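Local coordinates for DMATS type aromatic prenyltransferase (Streptomyces coelicolor, PDB 6ZS0), which probably catalyses the transfer of a dimethylallyl group to the 5-position of the indole ring of tryptophan, as an aromatic prenyltransferase of the DMATS type, at residues Q177-L182 with S186-L191; L120-P125 with V166-R171; A328-G331 with P337-T340; A218-T223 with S269-Y274. All coordinates share one frame; numbering follows the deposited sequence.

In the fold
The four contacts belong to one closed antiparallel barrel and the helices and loops around it. Contact 3 is the most regular, a buried beta hairpin of strands 324-332 and 338-344 held by backbone hydrogen bonds. Contact 4, also buried, abuts it, since strand 270-275 lies beside strand 324-332 and pairs with it, but its own chemistry is a loop laid on apolar side chains. Contacts 1 and 2 lie farther out and also touch: helix 162-175 belongs to contact 2, and R167 on it bonds Q177 and D180 of contact 1. Contact 2, partly buried, pairs apolar packing with charges; contact 1, at the surface, rests on two aromatic rings.

Contact 1 of 4, residues Q177-L182 with S186-L191; sequences QAFDSL and SGYPFL
F179 and Y188 meet from two differently shaped pieces of one loop. A short 3-10 turn ends at S181, marked by backbone bonds such as S181 N to A178 O at 2.8 Å, whereas 186-191 is irregular and becomes strand at L191. The turn is reinforced by S181, a residue small enough to fold its hydroxyl back: OG gives a 2.7 Å hydrogen bond to A178 O in the carbonyl plane, on a lone pair, so this oxygen serves two donors.

F179 holds CG anti to the backbone N (chi1 -179°), which sends its ring out from the turn toward Y188. The end of that ring touches the phenol end of Y188, with F179 CZ 3.3 Å from Y188 OH and F179 CE1 3.8 Å from Y188 CZ. The rings meet obliquely, planes at 45° and centroids 5.7 Å apart, so this is neither a stack nor a T-shaped pair. Aromatic residues suit the site because long rigid rings can span the loop. F179 also packs on A163 and V166 of helix 162-175, and Y188 on L207. The pair lies in the connection from that helix to strand 191-195, against the outside of the barrel, as in the ABBA fold.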
loop_
_atom_site.group_PDB
_atom_site.type_symbol
_atom_site.label_atom_id
_atom_site.label_comp_id
_atom_site.label_asym_id
_atom_site.label_seq_id
_atom_site.Cartn_x
_atom_site.Cartn_y
_atom_site.Cartn_z
ATOM N N GLN A 177 21.576 14.755 -3.901
ATOM C CA GLN A 177 21.504 14.634 -2.418
ATOM C C GLN A 177 20.068 14.925 -1.929
ATOM O O GLN A 177 19.924 15.465 -0.828
ATOM C CB GLN A 177 22.592 15.505 -1.773
ATOM C CG GLN A 177 24.021 15.020 -2.059
ATOM C CD GLN A 177 24.194 13.512 -2.027
ATOM O OE1 GLN A 177 24.110 12.868 -0.978
ATOM N NE2 GLN A 177 24.447 12.929 -3.191
ATOM N N ALA A 178 19.044 14.500 -2.686
ATOM C CA ALA A 178 17.603 14.578 -2.313
ATOM C C ALA A 178 17.379 14.013 -0.893
ATOM O O ALA A 178 16.479 14.493 -0.159
ATOM C CB ALA A 178 16.776 13.844 -3.345
ATOM N N PHE A 179 18.149 13.018 -0.487
ATOM C CA PHE A 179 18.045 12.428 0.869
ATOM C C PHE A 179 17.954 13.530 1.926
ATOM O O PHE A 179 17.184 13.385 2.897
ATOM C CB PHE A 179 19.235 11.537 1.198
ATOM C CG PHE A 179 19.109 10.936 2.565
ATOM C CD1 PHE A 179 18.294 9.835 2.772
ATOM C CD2 PHE A 179 19.734 11.524 3.656
ATOM C CE1 PHE A 179 18.158 9.296 4.041
ATOM C CE2 PHE A 179 19.585 10.993 4.926
ATOM C CZ PHE A 179 18.788 9.886 5.116
ATOM N N ASP A 180 18.737 14.595 1.757
ATOM C CA ASP A 180 18.861 15.694 2.757
ATOM C C ASP A 180 17.619 16.596 2.790
ATOM O O ASP A 180 17.509 17.350 3.759
ATOM C CB ASP A 180 20.159 16.468 2.529
ATOM C CG ASP A 180 21.361 15.590 2.801
ATOM O OD1 ASP A 180 21.352 14.910 3.839
ATOM O OD2 ASP A 180 22.283 15.575 1.970
ATOM N N SER A 181 16.697 16.488 1.832
ATOM C CA SER A 181 15.400 17.216 1.817
ATOM C C SER A 181 14.352 16.497 2.682
ATOM O O SER A 181 13.300 17.096 2.945
ATOM C CB SER A 181 14.883 17.387 0.419
ATOM O OG SER A 181 14.403 16.145 -0.084
ATOM N N LEU A 182 14.607 15.254 3.085
ATOM C CA LEU A 182 13.603 14.448 3.832
ATOM C C LEU A 182 13.557 14.914 5.288
ATOM O O LEU A 182 14.600 15.207 5.886
ATOM C CB LEU A 182 13.940 12.962 3.754
ATOM C CG LEU A 182 13.880 12.321 2.373
ATOM C CD1 LEU A 182 14.573 10.972 2.402
ATOM C CD2 LEU A 182 12.455 12.184 1.889
ATOM N N SER A 186 11.822 7.809 12.075
ATOM C CA SER A 186 12.296 6.727 12.971
ATOM C C SER A 186 12.851 5.566 12.152
ATOM O O SER A 186 13.286 4.586 12.756
ATOM C CB SER A 186 11.194 6.248 13.896
ATOM O OG SER A 186 10.355 7.329 14.305
ATOM N N GLY A 187 12.844 5.673 10.833
ATOM C CA GLY A 187 13.133 4.538 9.950
ATOM C C GLY A 187 12.667 4.803 8.534
ATOM O O GLY A 187 11.973 5.820 8.282
ATOM N N TYR A 188 13.090 3.946 7.617
ATOM C CA TYR A 188 12.839 4.044 6.163
ATOM C C TYR A 188 12.242 2.720 5.731
ATOM O O TYR A 188 12.965 1.837 5.253
ATOM C CB TYR A 188 14.148 4.357 5.421
ATOM C CG TYR A 188 14.806 5.612 5.895
ATOM C CD1 TYR A 188 14.414 6.848 5.409
ATOM C CD2 TYR A 188 15.758 5.568 6.889
ATOM C CE1 TYR A 188 14.973 8.020 5.889
ATOM C CE2 TYR A 188 16.339 6.724 7.375
ATOM C CZ TYR A 188 15.940 7.952 6.881
ATOM O OH TYR A 188 16.503 9.105 7.362
ATOM N N PRO A 189 10.931 2.502 5.934
ATOM C CA PRO A 189 10.363 1.162 5.723
ATOM C C PRO A 189 10.324 0.724 4.254
ATOM O O PRO A 189 10.379 -0.465 4.026
ATOM C CB PRO A 189 8.966 1.204 6.335
ATOM C CG PRO A 189 8.624 2.676 6.432
ATOM C CD PRO A 189 9.943 3.442 6.513
ATOM N N PHE A 190 10.249 1.643 3.303
ATOM C CA PHE A 190 10.140 1.294 1.869
ATOM C C PHE A 190 10.821 2.337 1.021
ATOM O O PHE A 190 10.775 3.540 1.379
ATOM C CB PHE A 190 8.685 1.251 1.395
ATOM C CG PHE A 190 7.788 0.376 2.223
ATOM C CD1 PHE A 190 7.796 -0.991 2.062
ATOM C CD2 PHE A 190 6.885 0.921 3.124
ATOM C CE1 PHE A 190 6.974 -1.801 2.823
ATOM C CE2 PHE A 190 6.067 0.111 3.896
ATOM C CZ PHE A 190 6.118 -1.256 3.748
ATOM N N LEU A 191 11.424 1.896 -0.081
ATOM C CA LEU A 191 11.623 2.752 -1.249
ATOM C C LEU A 191 10.851 2.140 -2.406
ATOM O O LEU A 191 10.945 0.892 -2.610
ATOM C CB LEU A 191 13.106 2.856 -1.562
ATOM C CG LEU A 191 13.459 3.833 -2.675
ATOM C CD1 LEU A 191 14.750 4.551 -2.321
ATOM C CD2 LEU A 191 13.578 3.125 -4.005
#

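Contact 2 of 4, residues L120-P125 with V166-R171; sequences LDLFLP and VREALR
L122 meets helix 162-175 with both its methyls, set against one side of the same methylene: CD1 and CD2 are each 4.0 Å from E168 CG, so the aliphatic part of the glutamate serves as a packing surface. CD1 also lies 4.3 Å from A169 CB. Next to it, F123 brings its ring edge to A169, with CE1 4.0 Å from A169 CB and the methyl in the ring plane. Alanine suits this spot because its short side chain lets the helix backbones come close, with L122 CA and A169 CA 7.7 Å apart, while leucine and phenylalanine reach across.

One shell out, E168 is bent at chi2 (60°), which turns its carboxylate away from the leucine and toward R171 on its own helix. R171 grips it side-on, NE to OE1 at 2.9 Å and NH2 to OE2 at 2.8 Å, both nearly straight and close to the guanidinium plane. R172 adds a salt bridge to E168 OE2 and another to D121. It thereby links the two helices and probably eases the proximity of their two acidic groups.

On the inner side, F123 and A169 both rest on L191 of strand 191-195. This layering, an apolar seam against the strands and charges farther out, belongs to the outer helices that surround the barrel of an ABBA prenyltransferase.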
loop_
_atom_site.group_PDB
_atom_site.type_symbol
_atom_site.label_atom_id
_atom_site.label_comp_id
_atom_site.label_asym_id
_atom_site.label_seq_id
_atom_site.Cartn_x
_atom_site.Cartn_y
_atom_site.Cartn_z
ATOM N N LEU A 120 19.091 -2.929 -7.966
ATOM C CA LEU A 120 18.909 -4.337 -7.504
ATOM C C LEU A 120 20.030 -4.788 -6.565
ATOM O O LEU A 120 19.741 -5.562 -5.643
ATOM C CB LEU A 120 18.804 -5.269 -8.712
ATOM C CG LEU A 120 17.519 -5.140 -9.522
ATOM C CD1 LEU A 120 17.478 -6.202 -10.585
ATOM C CD2 LEU A 120 16.277 -5.217 -8.637
ATOM N N ASP A 121 21.275 -4.374 -6.784
ATOM C CA ASP A 121 22.371 -4.799 -5.882
ATOM C C ASP A 121 22.141 -4.232 -4.478
ATOM O O ASP A 121 22.531 -4.913 -3.499
ATOM C CB ASP A 121 23.746 -4.396 -6.383
ATOM C CG ASP A 121 23.864 -2.914 -6.586
ATOM O OD1 ASP A 121 23.103 -2.397 -7.415
ATOM O OD2 ASP A 121 24.675 -2.295 -5.892
ATOM N N LEU A 122 21.540 -3.042 -4.362
ATOM C CA LEU A 122 21.265 -2.420 -3.043
ATOM C C LEU A 122 20.172 -3.213 -2.332
ATOM O O LEU A 122 20.273 -3.387 -1.102
ATOM C CB LEU A 122 20.802 -0.975 -3.202
ATOM C CG LEU A 122 21.820 0.022 -3.748
ATOM C CD1 LEU A 122 21.130 1.319 -4.083
ATOM C CD2 LEU A 122 22.943 0.260 -2.754
ATOM N N PHE A 123 19.134 -3.647 -3.064
ATOM C CA PHE A 123 17.858 -4.090 -2.452
ATOM C C PHE A 123 17.670 -5.604 -2.500
ATOM O O PHE A 123 16.821 -6.092 -1.730
ATOM C CB PHE A 123 16.697 -3.311 -3.063
ATOM C CG PHE A 123 16.649 -1.868 -2.648
ATOM C CD1 PHE A 123 17.008 -0.852 -3.531
ATOM C CD2 PHE A 123 16.259 -1.514 -1.363
ATOM C CE1 PHE A 123 16.973 0.481 -3.142
ATOM C CE2 PHE A 123 16.194 -0.185 -0.998
ATOM C CZ PHE A 123 16.569 0.808 -1.879
ATOM N N LEU A 124 18.436 -6.335 -3.322
ATOM C CA LEU A 124 18.360 -7.821 -3.411
ATOM C C LEU A 124 19.748 -8.430 -3.212
ATOM O O LEU A 124 20.299 -9.073 -4.110
ATOM C CB LEU A 124 17.762 -8.202 -4.768
ATOM C CG LEU A 124 16.303 -7.773 -4.990
ATOM C CD1 LEU A 124 15.820 -8.243 -6.350
ATOM C CD2 LEU A 124 15.366 -8.282 -3.904
ATOM N N PRO A 125 20.372 -8.214 -2.041
ATOM C CA PRO A 125 21.638 -8.867 -1.725
ATOM C C PRO A 125 21.421 -10.298 -1.244
ATOM O O PRO A 125 20.292 -10.721 -1.014
ATOM C CB PRO A 125 22.169 -8.005 -0.579
ATOM C CG PRO A 125 20.890 -7.602 0.175
ATOM C CD PRO A 125 19.908 -7.331 -0.952
ATOM N N VAL A 166 19.006 4.502 1.167
ATOM C CA VAL A 166 18.059 5.464 0.542
ATOM C C VAL A 166 18.865 6.565 -0.168
ATOM O O VAL A 166 18.520 6.930 -1.332
ATOM C CB VAL A 166 17.063 6.050 1.550
ATOM C CG1 VAL A 166 16.215 7.130 0.912
ATOM C CG2 VAL A 166 16.175 4.975 2.183
ATOM N N ARG A 167 19.875 7.103 0.504
ATOM C CA ARG A 167 20.689 8.190 -0.082
ATOM C C ARG A 167 21.304 7.700 -1.398
ATOM O O ARG A 167 21.211 8.415 -2.382
ATOM C CB ARG A 167 21.743 8.668 0.914
ATOM C CG ARG A 167 22.708 9.684 0.321
ATOM C CD ARG A 167 23.840 9.995 1.264
ATOM N NE ARG A 167 23.400 10.588 2.521
ATOM C CZ ARG A 167 23.081 11.876 2.696
ATOM N NH1 ARG A 167 22.736 12.311 3.897
ATOM N NH2 ARG A 167 23.096 12.726 1.684
ATOM N N GLU A 168 21.889 6.500 -1.423
ATOM C CA GLU A 168 22.554 5.955 -2.627
ATOM C C GLU A 168 21.503 5.684 -3.701
ATOM O O GLU A 168 21.750 6.003 -4.864
ATOM C CB GLU A 168 23.343 4.686 -2.304
ATOM C CG GLU A 168 23.974 4.033 -3.524
ATOM C CD GLU A 168 24.974 4.876 -4.313
ATOM O OE1 GLU A 168 25.333 5.994 -3.855
ATOM O OE2 GLU A 168 25.395 4.406 -5.379
ATOM N N ALA A 169 20.341 5.130 -3.335
ATOM C CA ALA A 169 19.263 4.880 -4.325
ATOM C C ALA A 169 18.881 6.183 -5.034
ATOM O O ALA A 169 18.790 6.197 -6.281
ATOM C CB ALA A 169 18.066 4.247 -3.659
ATOM N N LEU A 170 18.672 7.253 -4.275
ATOM C CA LEU A 170 18.166 8.528 -4.841
ATOM C C LEU A 170 19.232 9.095 -5.779
ATOM O O LEU A 170 18.880 9.511 -6.888
ATOM C CB LEU A 170 17.816 9.488 -3.710
ATOM C CG LEU A 170 16.557 9.113 -2.931
ATOM C CD1 LEU A 170 16.428 9.984 -1.688
ATOM C CD2 LEU A 170 15.318 9.236 -3.811
ATOM N N ARG A 171 20.494 9.030 -5.365
ATOM C CA ARG A 171 21.637 9.475 -6.203
ATOM C C ARG A 171 21.626 8.724 -7.537
ATOM O O ARG A 171 21.705 9.370 -8.593
ATOM C CB ARG A 171 22.961 9.261 -5.471
ATOM C CG ARG A 171 24.151 9.854 -6.206
ATOM C CD ARG A 171 25.458 9.220 -5.808
ATOM N NE ARG A 171 25.584 7.814 -6.159
ATOM C CZ ARG A 171 25.805 7.339 -7.384
ATOM N NH1 ARG A 171 25.905 8.149 -8.423
ATOM N NH2 ARG A 171 25.918 6.038 -7.571
#

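Contact 3 of 4, residues A328-G331 with P337-T340; sequences ALAG and PRVT
R338 leaves its strand extended and then bends at chi3 (31°), folding the guanidinium back so that A330 CB lies over one of its faces, off toward the rim, 3.7 Å from NH1. The small methyl of alanine lets the guanidinium come down close to the strand. On the other face of the hairpin, L329 keeps CG anti to the backbone N (chi1 -177°), which carries CD1 across to the neighbouring strand, 4.0 Å from V339 CG2 and 4.2 Å from P337 CB.

The backbones beneath run antiparallel, their axes at 150°. A328 with T340 and A330 with R338 are hydrogen-bonded pairs; L329 with V339, between them, is a non-hydrogen-bonded pair. A328 N to T340 O and T340 N to A328 O are both 2.9 Å, while A330 N to R338 O and R338 N to A330 O are both 2.8 Å, the last of these almost straight. CA-H...O contacts, such as V339 CA to A328 O, fill in between. P337, which has no N-H to offer, comes just before the ladder.

The two faces differ in chemistry. L329 and V339 look outward: V339 packs on V294 and L295 of helix 284-297, and L329 on the loop residue L227. The other face bears the alanines, R338 and T340, whose OG1 is hydrogen-bonded to S69 on strand 64-70, the neighbour that closes the barrel. Branched apolar residues therefore join the sheet to the helix and loops outside it, while small and polar ones line the inner face, consistent with the solvent-filled reaction chamber of ABBA enzymes.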
loop_
_atom_site.group_PDB
_atom_site.type_symbol
_atom_site.label_atom_id
_atom_site.label_comp_id
_atom_site.label_asym_id
_atom_site.label_seq_id
_atom_site.Cartn_x
_atom_site.Cartn_y
_atom_site.Cartn_z
ATOM N N ALA A 328 -5.123 7.487 4.137
ATOM C CA ALA A 328 -4.014 8.348 3.702
ATOM C C ALA A 328 -4.583 9.596 3.027
ATOM O O ALA A 328 -5.606 9.499 2.310
ATOM C CB ALA A 328 -3.080 7.628 2.762
ATOM N N LEU A 329 -3.884 10.690 3.229
ATOM C CA LEU A 329 -4.106 11.963 2.500
ATOM C C LEU A 329 -2.876 12.206 1.629
ATOM O O LEU A 329 -1.767 12.312 2.170
ATOM C CB LEU A 329 -4.334 13.068 3.514
ATOM C CG LEU A 329 -4.651 14.435 2.918
ATOM C CD1 LEU A 329 -5.963 14.388 2.163
ATOM C CD2 LEU A 329 -4.652 15.484 4.010
ATOM N N ALA A 330 -3.080 12.303 0.321
ATOM C CA ALA A 330 -2.009 12.282 -0.691
ATOM C C ALA A 330 -2.036 13.605 -1.458
ATOM O O ALA A 330 -3.067 13.901 -2.068
ATOM C CB ALA A 330 -2.186 11.113 -1.621
ATOM N N GLY A 331 -0.948 14.352 -1.371
ATOM C CA GLY A 331 -0.735 15.602 -2.107
ATOM C C GLY A 331 0.245 15.410 -3.252
ATOM O O GLY A 331 1.187 14.589 -3.144
ATOM N N PRO A 337 -5.770 17.317 -3.637
ATOM C CA PRO A 337 -5.476 16.176 -2.766
ATOM C C PRO A 337 -6.365 14.948 -3.009
ATOM O O PRO A 337 -7.531 15.102 -3.369
ATOM C CB PRO A 337 -5.741 16.730 -1.364
ATOM C CG PRO A 337 -5.409 18.196 -1.492
ATOM C CD PRO A 337 -5.901 18.566 -2.876
ATOM N N ARG A 338 -5.791 13.769 -2.771
ATOM C CA ARG A 338 -6.401 12.444 -2.939
ATOM C C ARG A 338 -6.571 11.827 -1.539
ATOM O O ARG A 338 -5.702 12.084 -0.677
ATOM C CB ARG A 338 -5.448 11.612 -3.808
ATOM C CG ARG A 338 -6.108 10.551 -4.662
ATOM C CD ARG A 338 -5.229 10.125 -5.838
ATOM N NE ARG A 338 -3.786 10.190 -5.578
ATOM C CZ ARG A 338 -3.020 9.203 -5.086
ATOM N NH1 ARG A 338 -1.723 9.408 -4.897
ATOM N NH2 ARG A 338 -3.540 8.027 -4.775
ATOM N N VAL A 339 -7.646 11.073 -1.324
ATOM C CA VAL A 339 -7.861 10.315 -0.053
ATOM C C VAL A 339 -7.847 8.831 -0.393
ATOM O O VAL A 339 -8.560 8.417 -1.322
ATOM C CB VAL A 339 -9.164 10.716 0.642
ATOM C CG1 VAL A 339 -9.475 9.804 1.809
ATOM C CG2 VAL A 339 -9.102 12.161 1.090
ATOM N N THR A 340 -7.075 8.040 0.323
ATOM C CA THR A 340 -6.915 6.609 -0.011
ATOM C C THR A 340 -7.286 5.768 1.205
ATOM O O THR A 340 -6.861 6.110 2.291
ATOM C CB THR A 340 -5.505 6.297 -0.516
ATOM O OG1 THR A 340 -5.200 7.139 -1.634
ATOM C CG2 THR A 340 -5.368 4.865 -0.968
#

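Contact 4 of 4, residues A218-T223 with S269-Y274; sequences ARLSRT and SGFTLY
S221, a polar residue, lays its methylene on the face of F271: CB is 3.5 Å from the ring centroid and 18° off the ring normal, a close CH-pi contact. The backbone brings CB over the ring, and chi1 of 73° sets OG over the rim of the same face, 3.7 Å from F271 CD1. A side chain this small lets the loop backbone settle close to the strand, S221 CA coming 6.5 Å from F271 CA.

L220, the preceding residue, widens the seam. Its CB approaches the far end of the ring obliquely, 3.7 Å from F271 CE2, and its branch goes on to the next outward residue of the strand, L220 CD1 lying 4.2 Å from L273 CD1. F271 and L273 point to the same side because residues alternate along a strand; T272 and Y274 pack on the other, toward A328. L273 also meets V232 and F235 of helix 229-240. At the strand's start, S269 and G270 together face S259 in a classic beta bulge. The loop between helices 214-217 and 229-240 thus packs on the outward side of strand 270-275, part of the helical layer around the barrel of an ABBA prenyltransferase.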
loop_
_atom_site.group_PDB
_atom_site.type_symbol
_atom_site.label_atom_id
_atom_site.label_comp_id
_atom_site.label_asym_id
_atom_site.label_seq_id
_atom_site.Cartn_x
_atom_site.Cartn_y
_atom_site.Cartn_z
ATOM N N ALA A 218 2.090 18.174 10.491
ATOM C CA ALA A 218 1.977 19.445 9.728
ATOM C C ALA A 218 3.342 19.921 9.207
ATOM O O ALA A 218 3.355 20.713 8.251
ATOM C CB ALA A 218 1.348 20.477 10.623
ATOM N N ARG A 219 4.457 19.485 9.792
ATOM C CA ARG A 219 5.824 19.937 9.423
ATOM C C ARG A 219 6.572 18.908 8.557
ATOM O O ARG A 219 7.722 19.178 8.225
ATOM C CB ARG A 219 6.593 20.298 10.705
ATOM C CG ARG A 219 6.102 21.595 11.330
ATOM C CD ARG A 219 6.864 22.018 12.570
ATOM N NE ARG A 219 6.451 21.239 13.734
ATOM C CZ ARG A 219 7.137 20.228 14.264
ATOM N NH1 ARG A 219 6.646 19.601 15.316
ATOM N NH2 ARG A 219 8.299 19.845 13.747
ATOM N N LEU A 220 5.964 17.786 8.161
ATOM C CA LEU A 220 6.696 16.751 7.375
ATOM C C LEU A 220 6.840 17.156 5.905
ATOM O O LEU A 220 7.710 16.550 5.201
ATOM C CB LEU A 220 5.963 15.424 7.481
ATOM C CG LEU A 220 5.962 14.805 8.861
ATOM C CD1 LEU A 220 5.018 13.630 8.885
ATOM C CD2 LEU A 220 7.365 14.393 9.285
ATOM N N SER A 221 5.988 18.056 5.441
ATOM C CA SER A 221 5.932 18.484 4.022
ATOM C C SER A 221 5.969 20.004 3.928
ATOM O O SER A 221 5.663 20.680 4.932
ATOM C CB SER A 221 4.711 17.942 3.361
ATOM O OG SER A 221 3.554 18.630 3.807
ATOM N N ARG A 222 6.335 20.502 2.744
ATOM C CA ARG A 222 6.241 21.928 2.358
ATOM C C ARG A 222 5.070 22.083 1.374
ATOM O O ARG A 222 4.670 21.083 0.745
ATOM C CB ARG A 222 7.574 22.404 1.766
ATOM N N THR A 223 4.539 23.301 1.271
ATOM C CA THR A 223 3.419 23.718 0.379
ATOM C C THR A 223 3.565 23.110 -1.025
ATOM O O THR A 223 2.531 22.630 -1.574
ATOM C CB THR A 223 3.348 25.252 0.321
ATOM O OG1 THR A 223 2.319 25.602 -0.602
ATOM C CG2 THR A 223 4.653 25.914 -0.079
ATOM N N SER A 269 8.083 16.511 -4.905
ATOM C CA SER A 269 6.901 17.181 -5.504
ATOM C C SER A 269 5.608 16.566 -4.964
ATOM O O SER A 269 4.530 17.075 -5.282
ATOM C CB SER A 269 6.947 17.111 -6.999
ATOM O OG SER A 269 6.983 15.771 -7.417
ATOM N N GLY A 270 5.710 15.496 -4.174
ATOM C CA GLY A 270 4.501 14.846 -3.646
ATOM C C GLY A 270 4.725 14.370 -2.238
ATOM O O GLY A 270 5.892 14.092 -1.880
ATOM N N PHE A 271 3.662 14.371 -1.440
ATOM C CA PHE A 271 3.704 13.964 -0.018
ATOM C C PHE A 271 2.420 13.231 0.352
ATOM O O PHE A 271 1.319 13.722 0.051
ATOM C CB PHE A 271 3.901 15.183 0.868
ATOM C CG PHE A 271 3.651 14.918 2.326
ATOM C CD1 PHE A 271 2.435 15.226 2.906
ATOM C CD2 PHE A 271 4.623 14.318 3.107
ATOM C CE1 PHE A 271 2.211 14.988 4.256
ATOM C CE2 PHE A 271 4.391 14.075 4.452
ATOM C CZ PHE A 271 3.188 14.422 5.029
ATOM N N THR A 272 2.548 12.089 1.044
ATOM C CA THR A 272 1.367 11.365 1.563
ATOM C C THR A 272 1.587 11.066 3.040
ATOM O O THR A 272 2.737 10.666 3.416
ATOM C CB THR A 272 1.089 10.074 0.780
ATOM O OG1 THR A 272 0.908 10.412 -0.601
ATOM C CG2 THR A 272 -0.126 9.342 1.314
ATOM N N LEU A 273 0.550 11.278 3.850
ATOM C CA LEU A 273 0.523 10.820 5.261
ATOM C C LEU A 273 -0.425 9.638 5.428
ATOM O O LEU A 273 -1.573 9.735 4.985
ATOM C CB LEU A 273 0.091 11.965 6.173
ATOM C CG LEU A 273 0.083 11.633 7.664
ATOM C CD1 LEU A 273 1.480 11.408 8.183
ATOM C CD2 LEU A 273 -0.571 12.750 8.464
ATOM N N TYR A 274 0.085 8.548 6.007
ATOM C CA TYR A 274 -0.640 7.274 6.243
ATOM C C TYR A 274 -0.885 7.123 7.748
ATOM O O TYR A 274 0.085 7.167 8.552
ATOM C CB TYR A 274 0.176 6.075 5.754
ATOM C CG TYR A 274 0.574 6.106 4.294
ATOM C CD1 TYR A 274 -0.152 5.417 3.326
ATOM C CD2 TYR A 274 1.691 6.814 3.886
ATOM C CE1 TYR A 274 0.217 5.463 1.980
ATOM C CE2 TYR A 274 2.091 6.839 2.559
ATOM C CZ TYR A 274 1.341 6.192 1.598
ATOM O OH TYR A 274 1.715 6.258 0.278
#